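Local coordinates for putative tetR family transcription regulator (Shewanella loihica, PDB 3PPB), which probably binds DNA through a helix-turn-helix domain and regulates transcription, as do other members of the TetR family, at residues T9-Q12 with A13-T17; T32-I35 with A36-A39. All blocks are in the same frame, centred on the assembly; numbering follows the deposited sequence.

Overall arrangement
From the N terminus, the chain enters helix 10-24 almost at once. Contact 1 lies on the first turns of this helix and joins 9-12 to 13-17. The chain then runs on to helix 32-39, the whole of which makes up contact 2. Both contacts are local and close no long loop. They follow in series and neither encloses nor crosses the other. Their centres are about 10 Å apart, on the same side of the chain's centre. They meet directly: Thr17 of contact 1 packs on Ile35, Glu38 and Ala39 of contact 2. Ile14 and Ile35 also touch, and both reach Leu46 and Leu56, which ties the two helices to helices 43-49 and 53-74.

Contact 1. Residues T9-Q12 with A13-T17; sequences TKKQ and AILET
Gln12 holds CG anti to its backbone N (chi1 -166°) and bends at chi2, which swings its amide along the helix toward Glu16. Glu16 takes the other course. Its CG lies anti to its carbonyl carbon, and the chain is extended beyond CG, leading the carboxylate back to Gln12. Gln12 NE2 donates to Glu16 OE2 at 3.3 Å, a long bond of fair straightness (159°). The acceptor lies in the plane of the Gln12 amide, and OE2 uses its anti lone pair. The two planes are turned 60° against each other. Beside the bond, Gln12 CG lies 3.4 Å from Glu16 OE2, and Glu16 CG packs on Gln12 NE2 and Gln12 O. The other end of the Gln12 amide, OE1, lies 4.1 Å from Leu15 CD1, and these two side chains cross at about a right angle. Leu15 CG and CD1 also cover Lys11 O, while Ile14 CG1 and CD1 lie 3.5 Å from Lys10 O. Farther along, Ala13 O accepts from both Thr17 N and Thr17 OG1 (2.9 Å to OG1), which come from opposite faces of its plane. Ile14 and Leu15 both pack on Phe50 and Leu56. Four i to i+4 backbone bonds, from Ala13 N to Thr9 O through Glu16 N to Gln12 O, mark the first turns of an alpha-helix in the three-helix DNA-binding domain of a TetR-type regulator.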
# COMPACT_ATOMS: atom_id res chain seq x y z
N THR A 9 -24.28 -8.36 19.75
CA THR A 9 -23.53 -8.33 21.01
C THR A 9 -22.90 -6.92 21.13
O THR A 9 -22.70 -6.24 20.11
CB THR A 9 -22.53 -9.53 21.14
OG1 THR A 9 -22.02 -9.59 22.46
CG2 THR A 9 -21.37 -9.45 20.20
N LYS A 10 -22.63 -6.48 22.37
CA LYS A 10 -22.05 -5.16 22.64
C LYS A 10 -20.69 -5.04 21.99
O LYS A 10 -20.44 -4.06 21.28
CB LYS A 10 -21.94 -4.91 24.16
CG LYS A 10 -23.26 -4.60 24.85
CD LYS A 10 -23.03 -4.42 26.32
CE LYS A 10 -24.25 -4.01 27.09
NZ LYS A 10 -24.00 -4.04 28.56
N LYS A 11 -19.83 -6.04 22.19
CA LYS A 11 -18.49 -6.11 21.61
C LYS A 11 -18.55 -6.05 20.09
O LYS A 11 -17.75 -5.33 19.50
CB LYS A 11 -17.75 -7.37 22.07
CG LYS A 11 -16.23 -7.20 22.13
CD LYS A 11 -15.52 -8.52 22.38
CE LYS A 11 -14.03 -8.41 22.31
NZ LYS A 11 -13.37 -9.74 22.40
N GLN A 12 -19.54 -6.73 19.46
CA GLN A 12 -19.68 -6.76 17.99
C GLN A 12 -20.12 -5.41 17.43
O GLN A 12 -19.64 -5.02 16.38
CB GLN A 12 -20.63 -7.87 17.51
CG GLN A 12 -20.58 -8.20 16.01
CD GLN A 12 -19.20 -8.54 15.47
OE1 GLN A 12 -18.35 -9.13 16.15
NE2 GLN A 12 -18.97 -8.19 14.21
N ALA A 13 -21.04 -4.71 18.14
CA ALA A 13 -21.52 -3.38 17.74
C ALA A 13 -20.34 -2.39 17.73
O ALA A 13 -20.23 -1.59 16.81
CB ALA A 13 -22.61 -2.90 18.70
N ILE A 14 -19.43 -2.49 18.75
CA ILE A 14 -18.24 -1.65 18.87
C ILE A 14 -17.30 -1.93 17.69
O ILE A 14 -16.93 -1.00 16.98
CB ILE A 14 -17.51 -1.82 20.23
CG1 ILE A 14 -18.37 -1.26 21.39
CG2 ILE A 14 -16.11 -1.15 20.18
CD1 ILE A 14 -18.11 -1.90 22.78
N LEU A 15 -16.96 -3.22 17.46
CA LEU A 15 -16.05 -3.64 16.39
C LEU A 15 -16.55 -3.19 15.00
O LEU A 15 -15.79 -2.57 14.27
CB LEU A 15 -15.85 -5.15 16.43
CG LEU A 15 -14.91 -5.66 17.51
CD1 LEU A 15 -15.15 -7.13 17.80
CD2 LEU A 15 -13.45 -5.43 17.12
N GLU A 16 -17.84 -3.44 14.69
CA GLU A 16 -18.50 -3.05 13.43
C GLU A 16 -18.56 -1.53 13.23
O GLU A 16 -18.37 -1.05 12.11
CB GLU A 16 -19.95 -3.60 13.38
CG GLU A 16 -20.05 -5.07 13.03
CD GLU A 16 -21.46 -5.57 12.83
OE1 GLU A 16 -22.30 -4.82 12.28
OE2 GLU A 16 -21.73 -6.75 13.18
N THR A 17 -18.86 -0.77 14.31
CA THR A 17 -18.95 0.70 14.27
C THR A 17 -17.54 1.27 14.09
O THR A 17 -17.36 2.19 13.29
CB THR A 17 -19.67 1.26 15.52
OG1 THR A 17 -21.06 0.91 15.49
CG2 THR A 17 -19.54 2.75 15.64

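Contact 2. Residues T32-I35 with A36-A39; sequences TATI and AREA
Arg37 turns back over Thr34 on the surface of helix 32-39. Arg37 CB sits 3.4 Å from Ala33 O, with Thr34 O a little farther off. CG is anti to the backbone N (chi1 -174°), and the chain runs straight until it bends at chi3. That bend lays the guanidinium over Thr34. Arg37 CZ lies 4.0 Å from Thr34 CA, which sits over one face of the group. Arg37 NH1 is 3.9 Å from Thr34 CA. At the tip, Arg37 NH2 packs 3.7 Å from Thr34 CG2 and equally near Thr34 OG1. The OG1 hydroxyl is hydrogen-bonded to Ser31 OG. The helix is the first of the predicted helix-turn-helix motif, and in the TetR fold it packs against the recognition helix, here probably 43-49. Ile35 and Ala36 are buried: Ile35 touches Leu46 and Phe22 of helix 10-24, and Ala36 touches Thr43 and Val41. Glu38 runs beside Thr34, both pointing the same way, and its CG comes 3.2 Å from Thr34 O. Thr34 O accepts the backbone bond from Glu38 N at 2.9 Å. Near the end of the helix, Ala39 N bonds to Ile35 O less straightly (140°), and Ala39 CB rests 3.3 Å from the same oxygen.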
# COMPACT_ATOMS: atom_id res chain seq x y z
N THR A 32 -13.18 7.65 20.79
CA THR A 32 -13.84 6.53 21.46
C THR A 32 -15.30 6.88 21.80
O THR A 32 -16.15 5.99 21.80
CB THR A 32 -13.07 6.11 22.71
OG1 THR A 32 -12.59 7.27 23.35
CG2 THR A 32 -11.89 5.20 22.40
N ALA A 33 -15.59 8.19 22.08
CA ALA A 33 -16.95 8.70 22.40
C ALA A 33 -17.85 8.51 21.19
O ALA A 33 -18.95 7.97 21.32
CB ALA A 33 -16.90 10.17 22.81
N THR A 34 -17.36 8.89 19.99
CA THR A 34 -18.07 8.70 18.73
C THR A 34 -18.34 7.21 18.50
O THR A 34 -19.47 6.86 18.18
CB THR A 34 -17.30 9.30 17.56
OG1 THR A 34 -17.05 10.68 17.82
CG2 THR A 34 -18.03 9.16 16.24
N ILE A 35 -17.33 6.34 18.70
CA ILE A 35 -17.48 4.89 18.50
C ILE A 35 -18.58 4.35 19.40
O ILE A 35 -19.48 3.68 18.90
CB ILE A 35 -16.16 4.08 18.72
CG1 ILE A 35 -15.02 4.56 17.77
CG2 ILE A 35 -16.43 2.57 18.57
CD1 ILE A 35 -13.57 3.96 18.08
N ALA A 36 -18.49 4.65 20.72
CA ALA A 36 -19.45 4.20 21.73
C ALA A 36 -20.87 4.63 21.37
O ALA A 36 -21.76 3.77 21.34
CB ALA A 36 -19.07 4.74 23.10
N ARG A 37 -21.07 5.93 21.06
CA ARG A 37 -22.37 6.51 20.69
C ARG A 37 -22.95 5.83 19.46
O ARG A 37 -24.09 5.35 19.51
CB ARG A 37 -22.24 8.02 20.43
CG ARG A 37 -23.58 8.72 20.17
CD ARG A 37 -23.44 10.21 19.92
NE ARG A 37 -22.62 10.53 18.74
CZ ARG A 37 -21.37 10.99 18.80
NH1 ARG A 37 -20.79 11.19 19.97
NH2 ARG A 37 -20.70 11.26 17.68
N GLU A 38 -22.17 5.77 18.36
CA GLU A 38 -22.62 5.15 17.12
C GLU A 38 -22.93 3.66 17.33
O GLU A 38 -23.82 3.15 16.66
CB GLU A 38 -21.59 5.36 16.00
CG GLU A 38 -21.40 6.80 15.57
CD GLU A 38 -22.44 7.32 14.60
OE1 GLU A 38 -23.58 7.59 15.03
OE2 GLU A 38 -22.09 7.48 13.41
N ALA A 39 -22.25 2.98 18.27
CA ALA A 39 -22.48 1.56 18.57
C ALA A 39 -23.69 1.39 19.49
O ALA A 39 -24.33 0.33 19.48
CB ALA A 39 -21.24 0.93 19.22